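Local coordinates for nitrophorin Cim l NP (Cimex lectularius, PDB 2IMQ), which carries nitric oxide on a cysteine-ligated heme and delivers it to the victim during blood feeding, causing vasodilation, at residues N229-D234 / N265-E270. Sequence-based numbering, arbitrary orientation.
Sequences NTDEYD and NYKQTE
The aliphatic chain of K267 lies along the backbone of N229-D231: K267 CB packs 3.7 Å from N229 CA, and K267 CD lies 3.7 Å from T230 O. CG stands anti to the carbonyl carbon (chi1 -55°), and the chain then runs extended until a bend at chi4 (-65°) turns the ammonium to the carboxylate of D231. K267 NZ meets D231 OD1 at 2.6 Å on the syn lone pair, the side facing OD2, which lies 3.3 Å from NZ; the shorter leg carries the salt bridge. The ammonium also donates to T264 O, a second acceptor that should restrict its rotation.

At the other end of the same residue, K267 O accepts from N229 N at 2.7 Å. The N-H...O angle of 162° is fairly straight, although the donor is tilted from the carbonyl plane. Although N229 CB points away from 265-270, its carboxamide end returns, with ND2 3.7 Å from Q268 CA, a van der Waals approach. Within 229-234, T230 OG1 accepts from E232 N in an ST turn and is also hydrogen-bonded to K227 O; T230 O accepts a hydrogen bond from R272 NH1, tying the loop to the residues just after 265-270.

The contact thus joins the loop before strand 243-248 to the one between strands 255-262 and 274-281, at the surface of this DNase I-like beta-sandwich; the Q268 side chain lies about 7 Å from the bound heme. None of the touching residues is buried, and the contact rests mainly on one ion pair, probably weakened by solvent, and one backbone hydrogen bond, consistent with a set spacing of the loops.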
loop_
_atom_site.group_PDB
_atom_site.type_symbol
_atom_site.label_atom_id
_atom_site.label_comp_id
_atom_site.label_asym_id
_atom_site.label_seq_id
_atom_site.Cartn_x
_atom_site.Cartn_y
_atom_site.Cartn_z
ATOM N N ASN A 229 13.148 15.056 7.072
ATOM C CA ASN A 229 12.877 15.824 8.307
ATOM C C ASN A 229 12.302 17.241 8.139
ATOM O O ASN A 229 12.215 17.992 9.118
ATOM C CB ASN A 229 14.116 15.810 9.223
ATOM C CG ASN A 229 14.619 14.408 9.471
ATOM O OD1 ASN A 229 15.760 14.077 9.143
ATOM N ND2 ASN A 229 13.730 13.537 9.983
ATOM N N THR A 230 11.870 17.585 6.918
ATOM C CA THR A 230 11.220 18.870 6.630
ATOM C C THR A 230 9.921 18.600 5.917
ATOM O O THR A 230 9.600 17.421 5.654
ATOM C CB THR A 230 12.087 19.793 5.739
ATOM O OG1 THR A 230 12.135 19.310 4.382
ATOM C CG2 THR A 230 13.538 19.804 6.210
ATOM N N ASP A 231 9.180 19.676 5.632
ATOM C CA ASP A 231 7.995 19.667 4.791
ATOM C C ASP A 231 8.248 20.393 3.488
ATOM O O ASP A 231 7.311 20.812 2.812
ATOM C CB ASP A 231 6.812 20.289 5.512
ATOM C CG ASP A 231 6.516 19.592 6.794
ATOM O OD1 ASP A 231 6.460 18.344 6.763
ATOM O OD2 ASP A 231 6.348 20.197 7.870
ATOM N N GLU A 232 9.519 20.499 3.141
ATOM C CA GLU A 232 9.929 21.227 1.948
ATOM C C GLU A 232 10.170 20.236 0.817
ATOM O O GLU A 232 10.925 19.260 0.945
ATOM C CB GLU A 232 11.167 22.069 2.216
ATOM C CG GLU A 232 10.945 23.173 3.245
ATOM C CD GLU A 232 12.212 23.841 3.680
ATOM O OE1 GLU A 232 13.187 23.866 2.879
ATOM O OE2 GLU A 232 12.226 24.330 4.833
ATOM N N TYR A 233 9.538 20.495 -0.297
ATOM C CA TYR A 233 9.813 19.654 -1.474
ATOM C C TYR A 233 11.209 19.855 -1.966
ATOM O O TYR A 233 11.690 20.986 -2.079
ATOM C CB TYR A 233 8.833 19.869 -2.609
ATOM C CG TYR A 233 7.459 19.362 -2.283
ATOM C CD1 TYR A 233 6.496 20.210 -1.824
ATOM C CD2 TYR A 233 7.133 18.022 -2.436
ATOM C CE1 TYR A 233 5.258 19.768 -1.498
ATOM C CE2 TYR A 233 5.919 17.570 -2.117
ATOM C CZ TYR A 233 4.963 18.420 -1.644
ATOM O OH TYR A 233 3.702 18.041 -1.293
ATOM N N ASP A 234 11.857 18.747 -2.214
ATOM C CA ASP A 234 13.028 18.686 -3.040
ATOM C C ASP A 234 12.583 18.673 -4.504
ATOM O O ASP A 234 12.090 17.642 -5.022
ATOM C CB ASP A 234 13.813 17.447 -2.677
ATOM C CG ASP A 234 15.037 17.271 -3.534
ATOM O OD1 ASP A 234 15.189 17.990 -4.518
ATOM O OD2 ASP A 234 15.896 16.380 -3.322
ATOM N N ASN A 265 3.572 13.522 9.801
ATOM C CA ASN A 265 4.450 13.428 11.013
ATOM C C ASN A 265 5.602 12.453 10.897
ATOM O O ASN A 265 6.535 12.474 11.693
ATOM C CB ASN A 265 3.612 13.052 12.244
ATOM C CG ASN A 265 2.741 14.174 12.705
ATOM O OD1 ASN A 265 3.078 15.360 12.501
ATOM N ND2 ASN A 265 1.619 13.836 13.324
ATOM N N TYR A 266 5.511 11.534 9.924
ATOM C CA TYR A 266 6.614 10.656 9.612
ATOM C C TYR A 266 7.472 11.267 8.522
ATOM O O TYR A 266 7.272 10.961 7.325
ATOM C CB TYR A 266 6.071 9.259 9.206
ATOM C CG TYR A 266 5.369 8.554 10.339
ATOM C CD1 TYR A 266 4.027 8.710 10.561
ATOM C CD2 TYR A 266 6.078 7.756 11.232
ATOM C CE1 TYR A 266 3.378 8.084 11.621
ATOM C CE2 TYR A 266 5.436 7.108 12.290
ATOM C CZ TYR A 266 4.098 7.284 12.498
ATOM O OH TYR A 266 3.410 6.662 13.522
ATOM N N LYS A 267 8.416 12.147 8.923
ATOM C CA LYS A 267 9.237 12.908 7.982
ATOM C C LYS A 267 10.600 12.340 7.722
ATOM O O LYS A 267 11.427 12.967 7.041
ATOM C CB LYS A 267 9.455 14.348 8.469
ATOM C CG LYS A 267 8.205 15.087 8.754
ATOM C CD LYS A 267 8.462 16.545 9.113
ATOM C CE LYS A 267 7.262 17.106 9.844
ATOM N NZ LYS A 267 6.035 17.154 8.991
ATOM N N GLN A 268 10.853 11.155 8.233
ATOM C CA GLN A 268 12.191 10.601 8.260
ATOM C C GLN A 268 12.732 10.399 6.873
ATOM O O GLN A 268 13.947 10.251 6.675
ATOM C CB GLN A 268 12.211 9.231 8.962
ATOM C CG GLN A 268 11.742 9.254 10.406
ATOM C CD GLN A 268 10.350 8.720 10.585
ATOM O OE1 GLN A 268 10.136 7.771 11.316
ATOM N NE2 GLN A 268 9.415 9.312 9.925
ATOM N N THR A 269 11.855 10.347 5.860
ATOM C CA THR A 269 12.381 10.097 4.540
ATOM C C THR A 269 11.744 10.996 3.467
ATOM O O THR A 269 10.986 11.871 3.766
ATOM C CB THR A 269 12.274 8.612 4.210
ATOM O OG1 THR A 269 13.228 8.265 3.214
ATOM C CG2 THR A 269 10.941 8.218 3.599
ATOM N N GLU A 270 12.141 10.756 2.248
ATOM C CA GLU A 270 11.717 11.542 1.118
ATOM C C GLU A 270 10.235 11.334 0.709
ATOM O O GLU A 270 9.680 12.161 -0.005
ATOM C CB GLU A 270 12.532 11.134 -0.092
ATOM C CG GLU A 270 14.029 11.236 -0.090
ATOM C CD GLU A 270 14.500 10.750 -1.465
ATOM O OE1 GLU A 270 13.938 9.747 -2.008
ATOM O OE2 GLU A 270 15.378 11.402 -2.020
#